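Local coordinates for short-chain type dehydrogenase/reductase (PDB 3SVT), which probably works as an NAD-dependent oxidoreductase of the short-chain dehydrogenase/reductase family, though its substrate is not established, at residues T73-T78 with V130-A135; A64-P69 with T86-R91; S150-S155 with G254-R259; L221-Q224 with E228-A231; R117-L122 with G165-A170. One frame throughout, in Å; residues are numbered along the deposited sequence. Where two conformers were deposited one is given.

Contact 1: residues T73-T78 with V130-A135; sequences TNEDET and VLKHAA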
# COMPACT_ATOMS: atom_id res chain seq x y z
N THR B 73 -23.01 -18.80 5.53
CA THR B 73 -23.85 -17.60 5.70
C THR B 73 -24.79 -17.71 6.91
O THR B 73 -25.43 -16.74 7.30
CB THR B 73 -24.64 -17.21 4.42
OG1 THR B 73 -25.66 -18.18 4.13
CG2 THR B 73 -23.69 -17.06 3.22
N ASN B 74 -24.84 -18.89 7.52
CA ASN B 74 -25.59 -19.10 8.76
C ASN B 74 -24.59 -19.30 9.90
O ASN B 74 -23.87 -20.29 9.91
CB ASN B 74 -26.51 -20.32 8.65
CG ASN B 74 -27.57 -20.17 7.56
OD1 ASN B 74 -27.94 -19.05 7.15
ND2 ASN B 74 -28.09 -21.31 7.09
N GLU B 75 -24.54 -18.37 10.84
CA GLU B 75 -23.51 -18.38 11.87
C GLU B 75 -23.61 -19.59 12.81
O GLU B 75 -22.61 -20.08 13.32
CB GLU B 75 -23.57 -17.09 12.70
CG GLU B 75 -22.51 -16.99 13.81
CD GLU B 75 -22.57 -15.69 14.61
OE1 GLU B 75 -23.50 -14.86 14.40
OE2 GLU B 75 -21.69 -15.53 15.47
N ASP B 76 -24.83 -20.03 13.07
CA ASP B 76 -25.05 -21.17 13.96
C ASP B 76 -24.39 -22.41 13.38
O ASP B 76 -23.77 -23.19 14.10
CB ASP B 76 -26.56 -21.42 14.19
CG ASP B 76 -27.34 -21.58 12.88
OD1 ASP B 76 -26.88 -21.13 11.79
OD2 ASP B 76 -28.45 -22.14 12.95
N GLU B 77 -24.48 -22.56 12.06
CA GLU B 77 -23.89 -23.73 11.39
C GLU B 77 -22.37 -23.70 11.45
O GLU B 77 -21.75 -24.73 11.72
CB GLU B 77 -24.34 -23.81 9.94
CG GLU B 77 -25.81 -24.10 9.80
CD GLU B 77 -26.20 -24.46 8.38
OE1 GLU B 77 -25.39 -25.09 7.67
OE2 GLU B 77 -27.30 -24.12 7.98
N THR B 78 -21.80 -22.52 11.22
CA THR B 78 -20.35 -22.25 11.41
C THR B 78 -19.88 -22.53 12.85
O THR B 78 -18.86 -23.18 13.07
CB THR B 78 -20.04 -20.77 11.03
OG1 THR B 78 -20.40 -20.57 9.65
CG2 THR B 78 -18.54 -20.41 11.23
N VAL B 130 -16.63 -17.41 10.62
CA VAL B 130 -15.57 -18.40 10.72
C VAL B 130 -14.45 -17.93 11.65
O VAL B 130 -14.01 -18.68 12.52
CB VAL B 130 -15.01 -18.79 9.34
CG1 VAL B 130 -13.76 -19.66 9.48
CG2 VAL B 130 -16.08 -19.58 8.54
N LEU B 131 -14.03 -16.68 11.48
CA LEU B 131 -12.94 -16.13 12.29
C LEU B 131 -13.34 -15.94 13.77
O LEU B 131 -12.58 -16.31 14.66
CB LEU B 131 -12.47 -14.82 11.69
CG LEU B 131 -11.30 -14.05 12.36
CD1 LEU B 131 -9.91 -14.63 12.09
CD2 LEU B 131 -11.34 -12.64 11.90
N LYS B 132 -14.52 -15.37 14.00
CA LYS B 132 -15.05 -15.14 15.34
C LYS B 132 -14.96 -16.41 16.16
O LYS B 132 -14.37 -16.43 17.23
CB LYS B 132 -16.51 -14.68 15.24
CG LYS B 132 -17.24 -14.35 16.56
CD LYS B 132 -18.62 -13.82 16.25
CE LYS B 132 -19.54 -13.75 17.46
NZ LYS B 132 -20.95 -13.39 17.03
N HIS B 133 -15.55 -17.48 15.64
CA HIS B 133 -15.69 -18.70 16.42
C HIS B 133 -14.42 -19.54 16.45
O HIS B 133 -14.08 -20.13 17.50
CB HIS B 133 -16.92 -19.49 15.94
CG HIS B 133 -18.21 -18.79 16.24
ND1 HIS B 133 -18.81 -18.84 17.47
CD2 HIS B 133 -18.97 -17.97 15.48
CE1 HIS B 133 -19.90 -18.11 17.46
NE2 HIS B 133 -20.03 -17.56 16.26
N ALA B 134 -13.70 -19.59 15.33
CA ALA B 134 -12.43 -20.32 15.32
C ALA B 134 -11.43 -19.66 16.28
O ALA B 134 -10.72 -20.35 17.03
CB ALA B 134 -11.88 -20.34 13.90
N ALA B 135 -11.39 -18.33 16.23
CA ALA B 135 -10.55 -17.53 17.10
C ALA B 135 -10.80 -17.82 18.57
O ALA B 135 -9.85 -17.92 19.34
CB ALA B 135 -10.74 -16.05 16.81
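Helix 75-89 starts against the second half of helix 113-140, and at this junction Glu75 reaches over to both Lys132 and His133. The polar contact converges on one oxygen, Glu75 OE2. His133 NE2 donates to Glu75 OE2 at 2.7 Å along an almost straight N-H...O line of 163°; the oxygen sits at the edge of the imidazole, near its plane, and receives this bond on its anti lone pair. Lys132 NZ takes the syn lone pair of Glu75 OE2, also at 2.7 Å, and makes a salt bridge, which probably helps to keep the buried ammonium charged. Carboxylate and imidazole planes are turned 63° apart. Glu75 spans the gap because its CG is anti to the backbone N (chi1 -179°) and the rest of the arm stays extended, meeting both partner side chains about crosswise. The two helices belong to the Rossmann-type fold of the short-chain dehydrogenases, and Val130 also packs on Val95 and Phe146 of the parallel sheet. Below the charged group the contact turns apolar: Thr78 CG2 lies 3.6 Å from Val130 N and 3.7 Å from Val130 CG2. The second subunit completes the polar cluster, with Ser113 OG of that chain bonded to Glu75 OE1 and Lys132 NZ, and Val111 O of the same chain bonded to Lys132 NZ.

Contact 2: residues A64-P69 with T86-R91; sequences AIRYEP and TAWHGR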
# COMPACT_ATOMS: atom_id res chain seq x y z
N ALA B 64 -5.93 -37.83 9.23
CA ALA B 64 -7.34 -38.12 9.49
C ALA B 64 -8.18 -37.06 8.79
O ALA B 64 -7.74 -35.90 8.66
CB ALA B 64 -7.62 -38.11 10.98
N ILE B 65 -9.37 -37.44 8.33
CA ILE B 65 -10.23 -36.53 7.60
C ILE B 65 -11.69 -36.76 7.97
O ILE B 65 -12.12 -37.91 8.12
CB ILE B 65 -10.03 -36.68 6.07
CG1 ILE B 65 -10.90 -35.70 5.28
CG2 ILE B 65 -10.38 -38.11 5.62
CD1 ILE B 65 -10.66 -34.23 5.59
N ARG B 66 -12.42 -35.64 8.11
CA ARG B 66 -13.84 -35.60 8.46
C ARG B 66 -14.52 -34.50 7.66
O ARG B 66 -13.85 -33.60 7.16
CB ARG B 66 -14.03 -35.22 9.92
CG ARG B 66 -13.61 -36.24 10.92
CD ARG B 66 -13.83 -35.74 12.36
NE ARG B 66 -15.23 -35.43 12.66
CZ ARG B 66 -15.72 -35.25 13.88
NH1 ARG B 66 -14.94 -35.35 14.96
NH2 ARG B 66 -17.01 -34.98 14.04
N TYR B 67 -15.84 -34.55 7.58
CA TYR B 67 -16.61 -33.45 6.98
C TYR B 67 -17.87 -33.10 7.79
O TYR B 67 -18.40 -33.92 8.52
CB TYR B 67 -16.97 -33.75 5.54
CG TYR B 67 -18.15 -34.68 5.37
CD1 TYR B 67 -19.40 -34.19 4.97
CD2 TYR B 67 -18.02 -36.05 5.59
CE1 TYR B 67 -20.48 -35.04 4.79
CE2 TYR B 67 -19.10 -36.90 5.41
CZ TYR B 67 -20.32 -36.39 5.02
OH TYR B 67 -21.39 -37.23 4.86
N GLU B 68 -18.29 -31.84 7.67
CA GLU B 68 -19.58 -31.37 8.16
C GLU B 68 -20.15 -30.42 7.10
O GLU B 68 -19.54 -29.41 6.80
CB GLU B 68 -19.45 -30.61 9.48
CG GLU B 68 -18.90 -31.40 10.68
CD GLU B 68 -19.87 -32.42 11.25
OE1 GLU B 68 -20.89 -32.73 10.59
OE2 GLU B 68 -19.59 -32.93 12.37
N PRO B 69 -21.31 -30.75 6.51
CA PRO B 69 -21.97 -29.77 5.63
C PRO B 69 -22.33 -28.52 6.42
O PRO B 69 -22.83 -28.61 7.54
CB PRO B 69 -23.24 -30.49 5.17
CG PRO B 69 -23.12 -31.89 5.63
CD PRO B 69 -22.13 -31.96 6.73
N THR B 86 -13.00 -28.80 17.18
CA THR B 86 -12.27 -28.59 18.40
C THR B 86 -12.44 -29.74 19.41
O THR B 86 -11.50 -30.15 20.09
CB THR B 86 -12.74 -27.27 19.04
OG1 THR B 86 -12.64 -26.22 18.07
CG2 THR B 86 -11.91 -26.95 20.28
N ALA B 87 -13.67 -30.24 19.49
CA ALA B 87 -14.01 -31.35 20.36
C ALA B 87 -13.34 -32.65 19.89
O ALA B 87 -13.17 -33.59 20.68
CB ALA B 87 -15.52 -31.53 20.43
N TRP B 88 -12.95 -32.70 18.61
CA TRP B 88 -12.38 -33.91 18.02
C TRP B 88 -11.21 -34.44 18.86
O TRP B 88 -11.25 -35.57 19.32
CB TRP B 88 -11.92 -33.62 16.60
CG TRP B 88 -11.54 -34.81 15.74
CD1 TRP B 88 -11.49 -36.13 16.10
CD2 TRP B 88 -11.12 -34.75 14.37
NE1 TRP B 88 -11.08 -36.90 15.02
CE2 TRP B 88 -10.85 -36.07 13.95
CE3 TRP B 88 -10.96 -33.72 13.44
CZ2 TRP B 88 -10.43 -36.37 12.65
CZ3 TRP B 88 -10.55 -34.03 12.14
CH2 TRP B 88 -10.29 -35.34 11.77
N HIS B 89 -10.18 -33.61 19.04
CA HIS B 89 -9.02 -33.95 19.89
C HIS B 89 -8.81 -32.98 21.04
O HIS B 89 -7.89 -33.19 21.85
CB HIS B 89 -7.74 -34.01 19.06
CG HIS B 89 -7.78 -35.00 17.96
ND1 HIS B 89 -7.80 -34.63 16.63
CD2 HIS B 89 -7.83 -36.36 17.98
CE1 HIS B 89 -7.85 -35.72 15.88
NE2 HIS B 89 -7.88 -36.78 16.67
N GLY B 90 -9.63 -31.94 21.14
CA GLY B 90 -9.54 -30.99 22.25
C GLY B 90 -8.94 -29.63 21.91
O GLY B 90 -9.08 -28.69 22.69
N ARG B 91 -8.28 -29.53 20.76
CA ARG B 91 -7.63 -28.28 20.38
C ARG B 91 -7.73 -28.05 18.88
O ARG B 91 -7.68 -29.00 18.12
CB ARG B 91 -6.15 -28.31 20.78
CG ARG B 91 -5.57 -26.91 20.95
CD ARG B 91 -4.11 -26.93 21.43
NE ARG B 91 -3.37 -25.75 20.98
CZ ARG B 91 -2.09 -25.51 21.26
NH1 ARG B 91 -1.39 -26.34 22.03
NH2 ARG B 91 -1.51 -24.41 20.79
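The extended backbone around Arg66 passes the last turn of helix 75-89 at a distance, with 9.8 Å between Arg66 CA and Trp88 CA, so the contact is made by side chains, with Trp88 reaching toward the strand. This is a beta-alpha unit of the Rossmann-type fold: strand 64-69, hydrogen-bonded in parallel to strand 37-42, is followed by the helix that ends here, and Gly90 turns the chain out of it with positive phi. Arg66 lies across one face of the indole, the two side chains running past each other in opposite directions. Its CD sits squarely over the six-membered ring of Trp88, 3.3 Å from the centroid and 7° off the normal, a CH-pi contact. A bend at chi3 then carries the guanidinium over the five-membered ring, with Arg66 CZ 4.7 Å from that centroid in a cation-pi contact. The group does not lie flat there: its plane stands 74° from the indole, and Arg66 NH1 dips to 3.5 Å from Trp88 CG. His89 CE1 lies over the opposite face of the indole, toward its rim. Nearer the start of the strand, Ala64 CB approaches obliquely, 3.7 Å from Trp88 CZ2.

Contact 3: residues S150-S155 with G254-R259; sequences SSIAAS and GGQMLR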
# COMPACT_ATOMS: atom_id res chain seq x y z
N SER B 150 -7.88 -14.84 -0.05
CA SER B 150 -8.45 -13.66 -0.67
C SER B 150 -8.37 -13.80 -2.20
O SER B 150 -8.74 -14.84 -2.73
CB SER B 150 -7.73 -12.43 -0.14
OG SER B 150 -8.19 -11.22 -0.72
N SER B 151 -7.93 -12.76 -2.91
CA SER B 151 -7.76 -12.80 -4.36
C SER B 151 -6.96 -11.61 -4.85
O SER B 151 -6.96 -10.55 -4.23
CB SER B 151 -9.11 -12.74 -5.08
OG SER B 151 -8.94 -12.68 -6.49
N ILE B 152 -6.28 -11.79 -5.98
CA ILE B 152 -5.68 -10.65 -6.66
C ILE B 152 -6.72 -9.56 -7.02
O ILE B 152 -6.37 -8.39 -7.21
CB ILE B 152 -4.95 -11.10 -7.93
CG1 ILE B 152 -4.15 -9.92 -8.52
CG2 ILE B 152 -5.95 -11.68 -8.92
CD1 ILE B 152 -3.00 -10.37 -9.41
N ALA B 153 -7.99 -9.93 -7.13
CA ALA B 153 -9.05 -8.96 -7.33
C ALA B 153 -9.06 -7.89 -6.23
O ALA B 153 -9.49 -6.77 -6.50
CB ALA B 153 -10.42 -9.66 -7.45
N ALA B 154 -8.57 -8.22 -5.03
CA ALA B 154 -8.39 -7.24 -3.96
C ALA B 154 -7.17 -6.34 -4.14
O ALA B 154 -7.19 -5.21 -3.67
CB ALA B 154 -8.32 -7.96 -2.53
N SER B 155 -6.10 -6.82 -4.77
CA SER B 155 -4.87 -6.02 -4.86
C SER B 155 -4.84 -5.18 -6.14
O SER B 155 -4.21 -4.13 -6.16
CB SER B 155 -3.60 -6.88 -4.81
OG SER B 155 -3.60 -7.86 -5.84
N GLY B 254 2.31 -15.29 -9.54
CA GLY B 254 3.29 -15.19 -10.63
C GLY B 254 3.84 -13.78 -10.89
O GLY B 254 4.49 -13.54 -11.91
N GLY B 255 3.59 -12.88 -9.95
CA GLY B 255 3.94 -11.48 -10.06
C GLY B 255 2.90 -10.60 -10.74
O GLY B 255 3.19 -9.45 -11.06
N GLN B 256 1.69 -11.11 -10.97
CA GLN B 256 0.67 -10.33 -11.70
C GLN B 256 0.37 -8.99 -11.03
O GLN B 256 0.13 -8.01 -11.72
CB GLN B 256 -0.62 -11.12 -11.91
CG GLN B 256 -1.67 -10.31 -12.66
CD GLN B 256 -2.88 -11.09 -13.10
OE1 GLN B 256 -2.98 -12.30 -12.86
NE2 GLN B 256 -3.82 -10.40 -13.79
N MET B 257 0.45 -8.91 -9.71
CA MET B 257 0.12 -7.67 -9.01
C MET B 257 1.02 -6.51 -9.38
O MET B 257 0.69 -5.37 -9.10
CB MET B 257 0.12 -7.87 -7.47
CG MET B 257 1.47 -7.93 -6.83
SD MET B 257 1.47 -8.05 -5.02
CE MET B 257 3.02 -7.22 -4.69
N LEU B 258 2.16 -6.79 -10.00
CA LEU B 258 3.09 -5.76 -10.45
C LEU B 258 2.64 -5.10 -11.73
O LEU B 258 3.17 -4.02 -12.08
CB LEU B 258 4.47 -6.37 -10.70
CG LEU B 258 5.03 -7.09 -9.46
CD1 LEU B 258 6.28 -7.85 -9.85
CD2 LEU B 258 5.27 -6.05 -8.40
N ARG B 259 1.70 -5.72 -12.42
CA ARG B 259 1.15 -5.18 -13.67
C ARG B 259 -0.31 -4.77 -13.39
O ARG B 259 -0.53 -3.93 -12.53
CB ARG B 259 1.32 -6.21 -14.79
CG ARG B 259 2.79 -6.61 -14.97
CD ARG B 259 3.15 -7.23 -16.31
NE ARG B 259 4.57 -7.64 -16.29
CZ ARG B 259 5.13 -8.59 -17.06
NH1 ARG B 259 4.41 -9.26 -17.97
NH2 ARG B 259 6.43 -8.87 -16.91
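Ile152 has the most surface buried in this contact, and it pushes its CD1 methyl into the side of the turn that carries Gln256 and Met257. With CG1 anti to the backbone N (chi1 -172°), the longer branch points straight across, and Ile152 CD1 comes within 3.5 Å of Gln256 CG and equally close to Gln256 CB. The two side chains cross at about a right angle, so the methyl presses on the base of the glutamine arm; the amide beyond has its own bond, from Gln256 NE2 to Arg260 O. The same methyl lies 3.8 Å from Met257 N and 4.4 Å from Met257 CB. In fold terms, the loop after strand 249-252 here meets the short helix 152-155 that follows strand 144-149. Just after that strand short-chain dehydrogenases carry their conserved serine, and Ser151, touching Tyr164, is consistent with that position. Ser151 is also the N-cap of helix 152-155: its OG accepts from Ala153 N at 3.0 Å, capping the turn from which Ile152 projects. Met257 meets the helix with its CB, 4.1 Å from Ser155 OG, and then leads away, packing on Gly247 of the third subunit. Ser155 OG has its polar partner in Asn251 ND2; against the carbon Met257 CB it merely packs.

Contact 4: residues L221-Q224 with E228-A231; sequences LPRQ and EDVA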
# COMPACT_ATOMS: atom_id res chain seq x y z
N LEU B 221 5.93 -14.36 -14.48
CA LEU B 221 6.30 -15.75 -14.63
C LEU B 221 5.49 -16.39 -15.76
O LEU B 221 4.27 -16.26 -15.80
CB LEU B 221 6.13 -16.53 -13.32
CG LEU B 221 7.02 -16.09 -12.15
CD1 LEU B 221 6.73 -16.95 -10.92
CD2 LEU B 221 8.49 -16.27 -12.49
N PRO B 222 6.16 -17.17 -16.63
CA PRO B 222 5.51 -17.68 -17.81
C PRO B 222 4.60 -18.92 -17.60
O PRO B 222 4.64 -19.85 -18.41
CB PRO B 222 6.68 -18.00 -18.75
CG PRO B 222 7.91 -17.68 -18.02
CD PRO B 222 7.56 -17.61 -16.57
N ARG B 223 3.79 -18.94 -16.55
CA ARG B 223 2.85 -20.04 -16.36
C ARG B 223 1.65 -19.58 -15.58
O ARG B 223 1.64 -18.48 -15.02
CB ARG B 223 3.51 -21.24 -15.65
CG ARG B 223 3.79 -21.05 -14.17
CD ARG B 223 4.19 -22.39 -13.61
NE ARG B 223 4.64 -22.45 -12.23
CZ ARG B 223 3.87 -22.54 -11.14
NH1 ARG B 223 2.54 -22.46 -11.19
NH2 ARG B 223 4.48 -22.66 -9.97
N GLN B 224 0.65 -20.44 -15.52
CA GLN B 224 -0.53 -20.22 -14.72
C GLN B 224 -0.32 -20.87 -13.35
O GLN B 224 0.51 -21.76 -13.19
CB GLN B 224 -1.74 -20.83 -15.42
CG GLN B 224 -2.09 -20.11 -16.75
CD GLN B 224 -3.26 -20.73 -17.49
OE1 GLN B 224 -3.52 -21.93 -17.40
NE2 GLN B 224 -3.95 -19.92 -18.29
N GLU B 228 -1.55 -26.39 -5.82
CA GLU B 228 -0.43 -26.69 -4.94
C GLU B 228 0.35 -25.44 -4.55
O GLU B 228 0.86 -25.35 -3.44
CB GLU B 228 0.51 -27.70 -5.59
CG GLU B 228 -0.17 -29.00 -6.00
CD GLU B 228 -1.12 -28.85 -7.21
OE1 GLU B 228 -0.75 -28.26 -8.24
OE2 GLU B 228 -2.26 -29.31 -7.14
N ASP B 229 0.42 -24.45 -5.45
CA ASP B 229 1.12 -23.21 -5.14
C ASP B 229 0.45 -22.53 -3.92
O ASP B 229 1.14 -22.02 -3.03
CB ASP B 229 1.10 -22.23 -6.31
CG ASP B 229 1.77 -22.75 -7.57
OD1 ASP B 229 2.81 -23.46 -7.48
OD2 ASP B 229 1.27 -22.40 -8.69
N VAL B 230 -0.89 -22.49 -3.90
CA VAL B 230 -1.59 -21.84 -2.80
C VAL B 230 -1.52 -22.72 -1.53
O VAL B 230 -1.32 -22.21 -0.44
CB VAL B 230 -3.06 -21.55 -3.15
CG1 VAL B 230 -3.74 -20.82 -1.97
CG2 VAL B 230 -3.16 -20.73 -4.49
N ALA B 231 -1.65 -24.04 -1.69
CA ALA B 231 -1.58 -24.99 -0.57
C ALA B 231 -0.24 -24.88 0.15
O ALA B 231 -0.20 -24.91 1.36
CB ALA B 231 -1.82 -26.43 -1.06
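Arg223 and Asp229 carry this contact, and everything tight in it lies where the guanidinium meets the carboxylate. Arg223 approaches end-on with two nitrogens: NH1 donates to Asp229 OD2 at 2.8 Å with an N-H...O angle of 168°, and NH2 to Asp229 OD1 at 3.1 Å. The first bond uses the syn lone pair of OD2. The second also arrives on the syn side but from out of the carboxylate plane, the two flat groups being twisted 33° against each other. Arg223 NH1 has another acceptor in Gln224 O, 2.9 Å away, and together with the two bonds to Asp229 this helps to fix the rotation of the guanidinium. In between, the chain forms the short strand 225-226, paired in parallel with strand 187-198 of the Rossmann-type sheet, and enters helix 227-238; Asp229 sits in the first turn, where its OD2 also accepts from Glu226 N. The helix N-terminus and the arginine together would be expected to stabilise the buried carboxylate as an anion. Away from this pairing the contact is loose. The aliphatic stem of Arg223, extended from CG to NE, touches nothing of 228-231, and Arg223 stays partly exposed where Asp229 is buried. The third subunit adds cover: its Phe244 packs on both Arg223 and Asp229, while its Ser243 OG makes a weak hydrogen bond with Arg223 NH2.

Contact 5: residues R117-L122 with G165-A170; sequences RRTVDL and GVTKSA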
# COMPACT_ATOMS: atom_id res chain seq x y z
N ARG B 117 -25.41 -8.41 -3.03
CA ARG B 117 -25.69 -8.65 -1.62
C ARG B 117 -25.32 -10.07 -1.18
O ARG B 117 -24.83 -10.24 -0.07
CB ARG B 117 -27.18 -8.38 -1.27
CG ARG B 117 -27.52 -6.92 -1.10
CD ARG B 117 -28.93 -6.71 -0.51
NE ARG B 117 -29.95 -7.24 -1.38
CZ ARG B 117 -30.48 -6.61 -2.44
NH1 ARG B 117 -30.10 -5.38 -2.78
NH2 ARG B 117 -31.42 -7.21 -3.17
N ARG B 118 -25.58 -11.08 -2.04
CA ARG B 118 -25.20 -12.47 -1.75
C ARG B 118 -23.70 -12.63 -1.61
O ARG B 118 -23.19 -13.23 -0.63
CB ARG B 118 -25.72 -13.45 -2.83
N THR B 119 -22.97 -12.08 -2.57
CA THR B 119 -21.50 -12.02 -2.48
C THR B 119 -20.98 -11.37 -1.20
O THR B 119 -20.04 -11.87 -0.60
CB THR B 119 -20.91 -11.33 -3.70
OG1 THR B 119 -21.43 -11.99 -4.85
CG2 THR B 119 -19.38 -11.44 -3.73
N VAL B 120 -21.59 -10.27 -0.77
CA VAL B 120 -21.19 -9.62 0.47
C VAL B 120 -21.45 -10.53 1.69
O VAL B 120 -20.62 -10.64 2.60
CB VAL B 120 -21.91 -8.25 0.64
CG1 VAL B 120 -21.71 -7.71 2.03
CG2 VAL B 120 -21.44 -7.26 -0.40
N ASP B 121 -22.61 -11.19 1.69
CA ASP B 121 -22.98 -12.04 2.79
C ASP B 121 -21.98 -13.20 2.88
O ASP B 121 -21.46 -13.51 3.94
CB ASP B 121 -24.43 -12.49 2.62
CG ASP B 121 -25.01 -13.14 3.90
OD1 ASP B 121 -24.70 -12.73 5.05
OD2 ASP B 121 -25.82 -14.05 3.71
N LEU B 122 -21.69 -13.81 1.75
CA LEU B 122 -20.80 -14.96 1.71
C LEU B 122 -19.37 -14.63 2.13
O LEU B 122 -18.79 -15.29 3.02
CB LEU B 122 -20.78 -15.55 0.31
CG LEU B 122 -19.97 -16.82 0.13
CD1 LEU B 122 -20.27 -17.88 1.25
CD2 LEU B 122 -20.26 -17.37 -1.28
N GLY B 165 -13.74 -8.10 -5.76
CA GLY B 165 -12.56 -7.44 -5.21
C GLY B 165 -12.90 -6.55 -4.02
O GLY B 165 -12.09 -6.41 -3.07
N VAL B 166 -14.09 -5.95 -4.07
CA VAL B 166 -14.60 -5.11 -3.00
C VAL B 166 -14.65 -5.94 -1.71
O VAL B 166 -14.11 -5.54 -0.67
CB VAL B 166 -16.00 -4.60 -3.35
CG1 VAL B 166 -16.67 -3.95 -2.16
CG2 VAL B 166 -15.96 -3.66 -4.59
N THR B 167 -15.29 -7.10 -1.77
CA THR B 167 -15.45 -7.92 -0.55
C THR B 167 -14.16 -8.56 -0.14
O THR B 167 -13.89 -8.67 1.04
CB THR B 167 -16.53 -9.03 -0.69
OG1 THR B 167 -16.21 -9.86 -1.81
CG2 THR B 167 -17.96 -8.42 -0.85
N LYS B 168 -13.35 -8.99 -1.10
CA LYS B 168 -12.06 -9.60 -0.75
C LYS B 168 -11.14 -8.55 -0.09
O LYS B 168 -10.39 -8.89 0.82
CB LYS B 168 -11.42 -10.29 -1.96
CG LYS B 168 -12.06 -11.66 -2.30
CD LYS B 168 -12.13 -12.59 -1.06
CE LYS B 168 -12.17 -14.10 -1.44
NZ LYS B 168 -13.18 -14.43 -2.47
N SER B 169 -11.21 -7.29 -0.51
CA SER B 169 -10.53 -6.19 0.22
C SER B 169 -10.97 -6.09 1.69
O SER B 169 -10.14 -5.89 2.58
CB SER B 169 -10.74 -4.84 -0.43
OG SER B 169 -10.07 -4.78 -1.68
N ALA B 170 -12.28 -6.26 1.93
CA ALA B 170 -12.79 -6.25 3.30
C ALA B 170 -12.20 -7.36 4.11
O ALA B 170 -11.86 -7.18 5.29
CB ALA B 170 -14.34 -6.36 3.36
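Thr167 faces Val120 with 6.1 Å between their CA atoms, the nearest such pair of 117-122 and 165-170, on helices 113-140 and 163-182. Its CB points at the opposing helix and divides the work between two branches. The methyl branch, CG2, is anti to the carbonyl carbon and projects across the gap, resting 3.7 Å from Val120 CA and 3.7 Å from Val120 CG2. The other branch, OG1, lies between the backbone N and the carbonyl carbon (chi1 56°); across the contact it meets the methyl of Thr119, with OG1 4.0 Å from Thr119 CG2. Its polar partners are elsewhere: Asn123 ND2 from helix 113-140, and the carbonyls of Ala163 and Tyr164 one turn back. In short-chain dehydrogenases these two long helices form the usual dimer interface, and here Val120 packs on Val120 of the second subunit, while Val166 packs on Ala170 of that subunit and Ala170 on its Val166. Tyr164 and Lys168, on either side of Thr167 in sequence, fit the family's YxxxK motif. The direct contact is thus van der Waals packing of small side chains, which permits the close approach, while the hydroxyl, linked to Asn123, ties the YxxxK turn to the neighbouring helix.

Overall arrangement
Contact 2 opens first, on strand 64-69, and closes at the end of helix 75-89. Contact 1 starts inside that loop, at the head of the same helix, and closes on helix 113-140, so the two cross. Contact 5 begins earlier on helix 113-140 and closes on helix 163-182, crossing contact 1; Thr73 packs against Asp121 and Leu122 between them. From within that loop, contact 3 sets out at 150-155 and shuts only at 254-259, so contacts 5 and 3 cross. Contact 4 is nested inside contact 3, touching it where Leu221 N probably hydrogen-bonds to Gly254 O. The chain of crossings ties sheet and helices together, from strand 64-69 to the loop after strand 249-252.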